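Local coordinates for putative Xylose isomerase (Rhodospirillum rubrum, PDB 3QXB), which probably acts as a sugar isomerase of the xylose isomerase-like TIM-barrel family and binds manganese and iron ions, at residues R254-S257 with F258-G262. Numbering follows the deposited sequence.
Sequences RHWS and FTQPG. With MN (manganese (II) ion), chain G; EDO (1,2-ethanediol), chain K.
With CG anti to its own carbonyl carbon (chi1 -69°), Trp-256 holds its indole beside its backbone N, where Pro-261 O comes obliquely to the ring, 3.6 Å from Trp-256 CZ3; the same choice at Gln-260 (chi1 -62°) sets its CG beside its own N. Trp-256 stands just ahead of a type I beta turn from Ser-257 to Gln-260 and meets its last residue, the backbone placing Trp-256 CB 3.9 Å from Gln-260 CB. The turn is closed by the bond from Gln-260 N to Ser-257 O (3.1 Å). Ser-257 also serves the turn through its side chain: Thr-259 N makes a weak but fairly straight bond to Ser-257 OG at 3.3 Å, an ST-turn-like use of the hydroxyl. The hydroxyl is bonded to Asp-301 as well, whose other carboxylate oxygen pairs with Thr-259 OG1, and this pairing ties the turn to helix 295-310. One indole face receives Arg-254 CB, 3.5 Å above the plane and over its centre, while CZ2 of the indole lies over one face of the Arg-254 guanidinium, toward its rim; Arg-254 NH2 forms a salt bridge with Asp-249. Replacing Trp-256 by an alanine would probably leave Arg-254 without its flat support and open a gap beside Pro-261 O. The CB of Phe-258 points away from residues 254-257, and its side chain touches Leu-309 of helix 295-310. On the metal side, His-255 NE2 binds the manganese ion at 2.1 Å, while its ND1, bonded to Glu-286 O, fixes the imidazole's rotation. Two waters, His-216 and Asp-253 are further ligands of that ion. This stretch is part of the loop between strand 240-245 and helix 266-275 of an eight-stranded TIM barrel, carrying a histidine of the metal site characteristic of the xylose isomerase-like family.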
loop_
_atom_site.group_PDB
_atom_site.type_symbol
_atom_site.label_atom_id
_atom_site.label_comp_id
_atom_site.label_asym_id
_atom_site.label_seq_id
_atom_site.Cartn_x
_atom_site.Cartn_y
_atom_site.Cartn_z
ATOM N N ARG A 254 5.108 1.941 14.018
ATOM C CA ARG A 254 3.944 1.116 14.425
ATOM C C ARG A 254 2.588 1.609 13.899
ATOM O O ARG A 254 1.749 0.800 13.484
ATOM C CB ARG A 254 3.867 0.963 15.946
ATOM C CG ARG A 254 5.087 0.289 16.554
ATOM C CD ARG A 254 5.344 -1.087 15.952
ATOM N NE ARG A 254 6.235 -1.837 16.818
ATOM C CZ ARG A 254 6.437 -3.152 16.765
ATOM N NH1 ARG A 254 5.838 -3.909 15.848
ATOM N NH2 ARG A 254 7.257 -3.705 17.646
ATOM N N HIS A 255 2.393 2.920 13.967
ATOM C CA HIS A 255 1.110 3.552 13.708
ATOM C C HIS A 255 0.015 2.903 14.544
ATOM O O HIS A 255 -1.084 2.662 14.043
ATOM C CB HIS A 255 0.742 3.511 12.213
ATOM C CG HIS A 255 1.657 4.323 11.351
ATOM N ND1 HIS A 255 1.513 5.685 11.192
ATOM C CD2 HIS A 255 2.752 3.970 10.640
ATOM C CE1 HIS A 255 2.486 6.136 10.425
ATOM N NE2 HIS A 255 3.240 5.112 10.061
ATOM N N TRP A 256 0.337 2.606 15.803
ATOM C CA TRP A 256 -0.638 2.100 16.733
ATOM C C TRP A 256 -1.569 3.214 17.127
ATOM O O TRP A 256 -1.237 4.400 17.030
ATOM C CB TRP A 256 -0.019 1.485 17.992
ATOM C CG TRP A 256 0.727 0.202 17.770
ATOM C CD1 TRP A 256 0.499 -0.741 16.801
ATOM C CD2 TRP A 256 1.823 -0.285 18.543
ATOM N NE1 TRP A 256 1.408 -1.754 16.903
ATOM C CE2 TRP A 256 2.233 -1.505 17.967
ATOM C CE3 TRP A 256 2.517 0.204 19.648
ATOM C CZ2 TRP A 256 3.302 -2.260 18.484
ATOM C CZ3 TRP A 256 3.569 -0.554 20.175
ATOM C CH2 TRP A 256 3.941 -1.775 19.592
ATOM N N SER A 257 -2.751 2.822 17.580
ATOM C CA SER A 257 -3.677 3.792 18.136
ATOM C C SER A 257 -3.373 4.045 19.626
ATOM O O SER A 257 -2.563 3.349 20.234
ATOM C CB SER A 257 -5.085 3.281 17.951
ATOM O OG SER A 257 -5.469 2.545 19.076
ATOM N N PHE A 258 -4.028 5.046 20.207
ATOM C CA PHE A 258 -3.776 5.437 21.569
ATOM C C PHE A 258 -4.526 4.628 22.639
ATOM O O PHE A 258 -4.483 4.949 23.832
ATOM C CB PHE A 258 -3.942 6.952 21.712
ATOM C CG PHE A 258 -2.946 7.725 20.890
ATOM C CD1 PHE A 258 -1.697 8.022 21.391
ATOM C CD2 PHE A 258 -3.241 8.081 19.568
ATOM C CE1 PHE A 258 -0.787 8.700 20.637
ATOM C CE2 PHE A 258 -2.338 8.746 18.815
ATOM C CZ PHE A 258 -1.113 9.055 19.326
ATOM N N THR A 259 -5.168 3.539 22.233
ATOM C CA THR A 259 -5.533 2.500 23.203
ATOM C C THR A 259 -4.361 1.511 23.475
ATOM O O THR A 259 -4.460 0.665 24.372
ATOM C CB THR A 259 -6.762 1.710 22.749
ATOM O OG1 THR A 259 -6.405 0.922 21.603
ATOM C CG2 THR A 259 -7.949 2.662 22.404
ATOM N N GLN A 260 -3.280 1.604 22.695
ATOM C CA GLN A 260 -2.130 0.720 22.826
ATOM C C GLN A 260 -1.006 1.308 23.711
ATOM O O GLN A 260 -0.807 2.528 23.737
ATOM C CB GLN A 260 -1.553 0.415 21.454
ATOM C CG GLN A 260 -2.506 -0.312 20.533
ATOM C CD GLN A 260 -3.082 -1.538 21.191
ATOM O OE1 GLN A 260 -4.253 -1.557 21.554
ATOM N NE2 GLN A 260 -2.250 -2.552 21.394
ATOM N N PRO A 261 -0.281 0.438 24.444
ATOM C CA PRO A 261 0.873 0.916 25.189
ATOM C C PRO A 261 2.020 1.311 24.259
ATOM O O PRO A 261 2.158 0.779 23.164
ATOM C CB PRO A 261 1.264 -0.272 26.096
ATOM C CG PRO A 261 0.357 -1.361 25.802
ATOM C CD PRO A 261 -0.593 -0.973 24.714
ATOM N N GLY A 262 2.826 2.268 24.697
ATOM C CA GLY A 262 3.972 2.745 23.941
ATOM C C GLY A 262 4.477 4.060 24.505
ATOM O O GLY A 262 3.995 4.521 25.555
HETATM MN MN MN G . 4.870 5.927 8.947
HETATM C C1 EDO K . -4.086 -0.792 15.509
HETATM O O1 EDO K . -3.481 -1.828 14.776
HETATM C C2 EDO K . -3.231 -0.712 16.745
HETATM O O2 EDO K . -3.528 0.512 17.345
HETATM O O HOH W 1 3.623 7.491 7.779
HETATM O O HOH W 2 4.180 4.405 7.179
#